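Local atomic coordinates of transcriptional regulator, MarR/EmrR family (Clostridium acetobutylicum, PDB entry 3JW4), a protein that probably binds DNA as a dimeric transcriptional regulator of the MarR family, through a winged helix-turn-helix domain. Residues B[33-44]-B[110-120]. Numbering follows the deposited sequence.
Sequences RLAELGLNSQQG and LVEEFNNIFLE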
# COMPACT_ATOMS: atom_id res chain seq x y z
N ARG B 33 12.58 0.97 11.00
CA ARG B 33 13.90 1.63 11.03
C ARG B 33 13.81 3.18 11.04
O ARG B 33 14.72 3.89 11.51
CB ARG B 33 14.74 1.14 9.86
CG ARG B 33 16.07 0.52 10.31
CD ARG B 33 16.84 -0.11 9.15
NE ARG B 33 18.15 0.51 8.96
CZ ARG B 33 19.01 0.17 8.00
NH1 ARG B 33 20.17 0.82 7.92
NH2 ARG B 33 18.73 -0.81 7.14
N LEU B 34 12.71 3.70 10.53
CA LEU B 34 12.47 5.12 10.51
C LEU B 34 11.84 5.58 11.82
O LEU B 34 12.18 6.66 12.34
CB LEU B 34 11.54 5.47 9.35
CG LEU B 34 12.12 5.24 7.97
CD1 LEU B 34 10.97 5.21 6.95
CD2 LEU B 34 13.17 6.29 7.65
N ALA B 35 10.89 4.78 12.32
CA ALA B 35 10.10 5.07 13.53
C ALA B 35 11.00 5.29 14.73
O ALA B 35 10.69 6.11 15.61
CB ALA B 35 9.10 3.93 13.83
N GLU B 36 12.12 4.56 14.77
CA GLU B 36 13.11 4.75 15.83
C GLU B 36 13.66 6.18 15.81
O GLU B 36 13.99 6.74 16.85
CB GLU B 36 14.25 3.70 15.74
CG GLU B 36 14.22 2.66 16.85
CD GLU B 36 13.11 1.63 16.71
OE1 GLU B 36 13.07 0.92 15.67
OE2 GLU B 36 12.29 1.50 17.65
N LEU B 37 13.69 6.79 14.64
CA LEU B 37 14.17 8.17 14.48
C LEU B 37 13.05 9.20 14.50
O LEU B 37 13.24 10.32 14.04
CB LEU B 37 14.94 8.33 13.17
CG LEU B 37 15.94 7.22 12.86
CD1 LEU B 37 16.60 7.56 11.49
CD2 LEU B 37 16.94 7.09 13.99
N GLY B 38 11.87 8.82 15.00
CA GLY B 38 10.71 9.70 15.01
C GLY B 38 10.34 10.25 13.66
O GLY B 38 9.72 11.33 13.56
N LEU B 39 10.72 9.51 12.61
CA LEU B 39 10.42 9.85 11.22
C LEU B 39 9.45 8.85 10.63
O LEU B 39 9.12 7.81 11.25
CB LEU B 39 11.69 9.83 10.39
CG LEU B 39 12.77 10.88 10.66
CD1 LEU B 39 14.15 10.31 10.23
CD2 LEU B 39 12.45 12.19 9.93
N ASN B 40 8.97 9.17 9.43
CA ASN B 40 8.17 8.24 8.67
C ASN B 40 8.50 8.41 7.20
O ASN B 40 9.13 9.39 6.81
CB ASN B 40 6.67 8.42 8.94
CG ASN B 40 6.21 9.84 8.68
OD1 ASN B 40 6.06 10.24 7.54
ND2 ASN B 40 5.98 10.60 9.74
N SER B 41 8.09 7.46 6.39
CA SER B 41 8.53 7.41 5.00
C SER B 41 7.98 8.57 4.14
O SER B 41 8.64 9.00 3.17
CB SER B 41 8.15 6.06 4.39
OG SER B 41 6.76 5.96 4.33
N GLN B 42 6.80 9.06 4.49
CA GLN B 42 6.20 10.17 3.76
C GLN B 42 7.02 11.48 3.97
O GLN B 42 7.29 12.20 3.00
CB GLN B 42 4.72 10.32 4.13
CG GLN B 42 4.10 11.67 3.80
CD GLN B 42 2.60 11.61 3.45
OE1 GLN B 42 1.81 10.86 4.07
NE2 GLN B 42 2.22 12.40 2.42
N GLN B 43 7.43 11.74 5.20
CA GLN B 43 8.33 12.86 5.49
C GLN B 43 9.62 12.74 4.73
O GLN B 43 10.10 13.72 4.21
CB GLN B 43 8.73 12.93 6.95
CG GLN B 43 7.63 13.26 7.86
CD GLN B 43 8.03 12.97 9.29
OE1 GLN B 43 8.85 12.08 9.55
NE2 GLN B 43 7.51 13.73 10.21
N GLY B 44 10.19 11.54 4.70
CA GLY B 44 11.43 11.26 3.98
C GLY B 44 11.32 11.51 2.49
O GLY B 44 12.17 12.17 1.92
N LEU B 110 19.70 14.60 7.01
CA LEU B 110 18.58 13.68 7.23
C LEU B 110 18.11 12.95 5.93
O LEU B 110 17.77 11.78 5.99
CB LEU B 110 17.41 14.43 7.83
CG LEU B 110 16.15 13.72 8.31
CD1 LEU B 110 16.33 13.19 9.66
CD2 LEU B 110 14.95 14.69 8.26
N VAL B 111 18.09 13.66 4.80
CA VAL B 111 17.77 13.05 3.51
C VAL B 111 18.69 11.85 3.28
O VAL B 111 18.26 10.80 2.86
CB VAL B 111 17.98 14.05 2.35
CG1 VAL B 111 18.27 13.30 1.03
CG2 VAL B 111 16.77 14.98 2.19
N GLU B 112 19.96 12.01 3.60
CA GLU B 112 20.92 10.98 3.34
C GLU B 112 20.66 9.75 4.22
O GLU B 112 20.72 8.63 3.73
CB GLU B 112 22.36 11.48 3.49
CG GLU B 112 23.35 10.51 2.84
CD GLU B 112 24.80 10.82 3.16
OE1 GLU B 112 25.14 12.00 3.46
OE2 GLU B 112 25.58 9.85 3.12
N GLU B 113 20.35 9.95 5.49
CA GLU B 113 20.02 8.83 6.36
C GLU B 113 18.73 8.13 5.87
O GLU B 113 18.73 6.93 5.82
CB GLU B 113 19.91 9.21 7.84
CG GLU B 113 21.23 9.71 8.49
CD GLU B 113 22.20 8.60 8.95
OE1 GLU B 113 21.95 7.40 8.66
OE2 GLU B 113 23.22 8.93 9.60
N PHE B 114 17.69 8.89 5.47
CA PHE B 114 16.49 8.33 4.84
C PHE B 114 16.90 7.44 3.66
O PHE B 114 16.61 6.27 3.64
CB PHE B 114 15.52 9.40 4.28
CG PHE B 114 14.45 9.87 5.25
CD1 PHE B 114 13.43 9.03 5.65
CD2 PHE B 114 14.45 11.21 5.71
CE1 PHE B 114 12.43 9.48 6.53
CE2 PHE B 114 13.45 11.68 6.59
CZ PHE B 114 12.44 10.81 7.01
N ASN B 115 17.59 8.04 2.70
CA ASN B 115 18.02 7.34 1.50
C ASN B 115 18.78 6.06 1.79
O ASN B 115 18.52 5.05 1.14
CB ASN B 115 18.85 8.24 0.58
CG ASN B 115 17.99 9.30 -0.11
OD1 ASN B 115 16.78 9.34 0.09
ND2 ASN B 115 18.63 10.17 -0.88
N ASN B 116 19.68 6.07 2.76
CA ASN B 116 20.40 4.84 3.09
C ASN B 116 19.47 3.72 3.59
O ASN B 116 19.68 2.57 3.25
CB ASN B 116 21.51 5.08 4.09
CG ASN B 116 22.55 6.05 3.56
OD1 ASN B 116 22.81 6.09 2.36
ND2 ASN B 116 23.11 6.87 4.43
N ILE B 117 18.46 4.07 4.37
CA ILE B 117 17.51 3.08 4.84
C ILE B 117 16.79 2.47 3.64
O ILE B 117 16.74 1.24 3.50
CB ILE B 117 16.55 3.67 5.87
CG1 ILE B 117 17.33 4.03 7.15
CG2 ILE B 117 15.46 2.68 6.20
CD1 ILE B 117 16.45 4.60 8.26
N PHE B 118 16.30 3.32 2.74
CA PHE B 118 15.60 2.84 1.54
C PHE B 118 16.49 2.00 0.64
O PHE B 118 16.03 1.03 0.02
CB PHE B 118 15.01 4.01 0.73
CG PHE B 118 13.96 4.84 1.47
CD1 PHE B 118 13.02 4.25 2.28
CD2 PHE B 118 13.91 6.23 1.28
CE1 PHE B 118 12.04 5.03 2.93
CE2 PHE B 118 12.95 7.03 1.93
CZ PHE B 118 12.00 6.42 2.75
N LEU B 119 17.77 2.34 0.57
CA LEU B 119 18.71 1.59 -0.24
C LEU B 119 19.02 0.18 0.34
O LEU B 119 19.18 -0.79 -0.43
CB LEU B 119 19.99 2.37 -0.42
CG LEU B 119 20.79 1.98 -1.66
CD1 LEU B 119 20.16 2.61 -2.92
CD2 LEU B 119 22.26 2.37 -1.49
N GLU B 120 19.09 0.06 1.67
CA GLU B 120 19.30 -1.26 2.28
C GLU B 120 18.06 -2.13 2.07
O GLU B 120 18.18 -3.32 1.84
CB GLU B 120 19.65 -1.18 3.77
CG GLU B 120 20.85 -0.23 4.11
CD GLU B 120 21.70 -0.68 5.31
OE1 GLU B 120 21.20 -1.50 6.13
OE2 GLU B 120 22.87 -0.22 5.42
O HOH W 1 14.42 10.65 -0.13
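The ring of F114 pushes out from helix 105-126 into the bend between helices 14-35 and 41-53. The CA of G44 lies over one face of this ring, modelled too tightly to be taken literally; the CA atoms of G44 and F114 are 5.9 Å apart. Around the ring, L34 crosses at about a right angle, its CD2 3.4 Å from F114 CD1, while L39 comes in obliquely, with CD1 making an off-centre CH-pi contact 4.2 Å from the ring centroid. L39 and L110 run past each other in opposite directions, and their CD1 atoms meet at 3.7 Å. One turn further along, I117 keeps CG1 beside its backbone N (chi1 -67°) and extends from there, which carries CD1 to 3.7 Å from L34 CD2; its CG1 lies over one face of the R33 guanidinium. R33, bent at chi3, brings that group to E120 with guanidinium and carboxylate planes 71° apart. Its NH2 donates to E120 OE1 at 2.8 Å in a salt bridge, meeting the oxygen from above the carboxylate plane; the second bond, from NH1, is weak. Two capping motifs shape the bend: G38, with positive phi, closes helix 14-35 in a Schellman motif, and a capping box starts helix 41-53, Q43 N donating to N40 OD1 and N40 N to Q43 OE1. As in MarR relatives, helices 14-35 and 105-126 probably belong to the dimerisation region and helix 41-53 to the DNA-binding domain, which meet here. I47 extends the packing against L110 and F114; F118, its ring edge facing S41 CB, also packs on T13 of the second subunit.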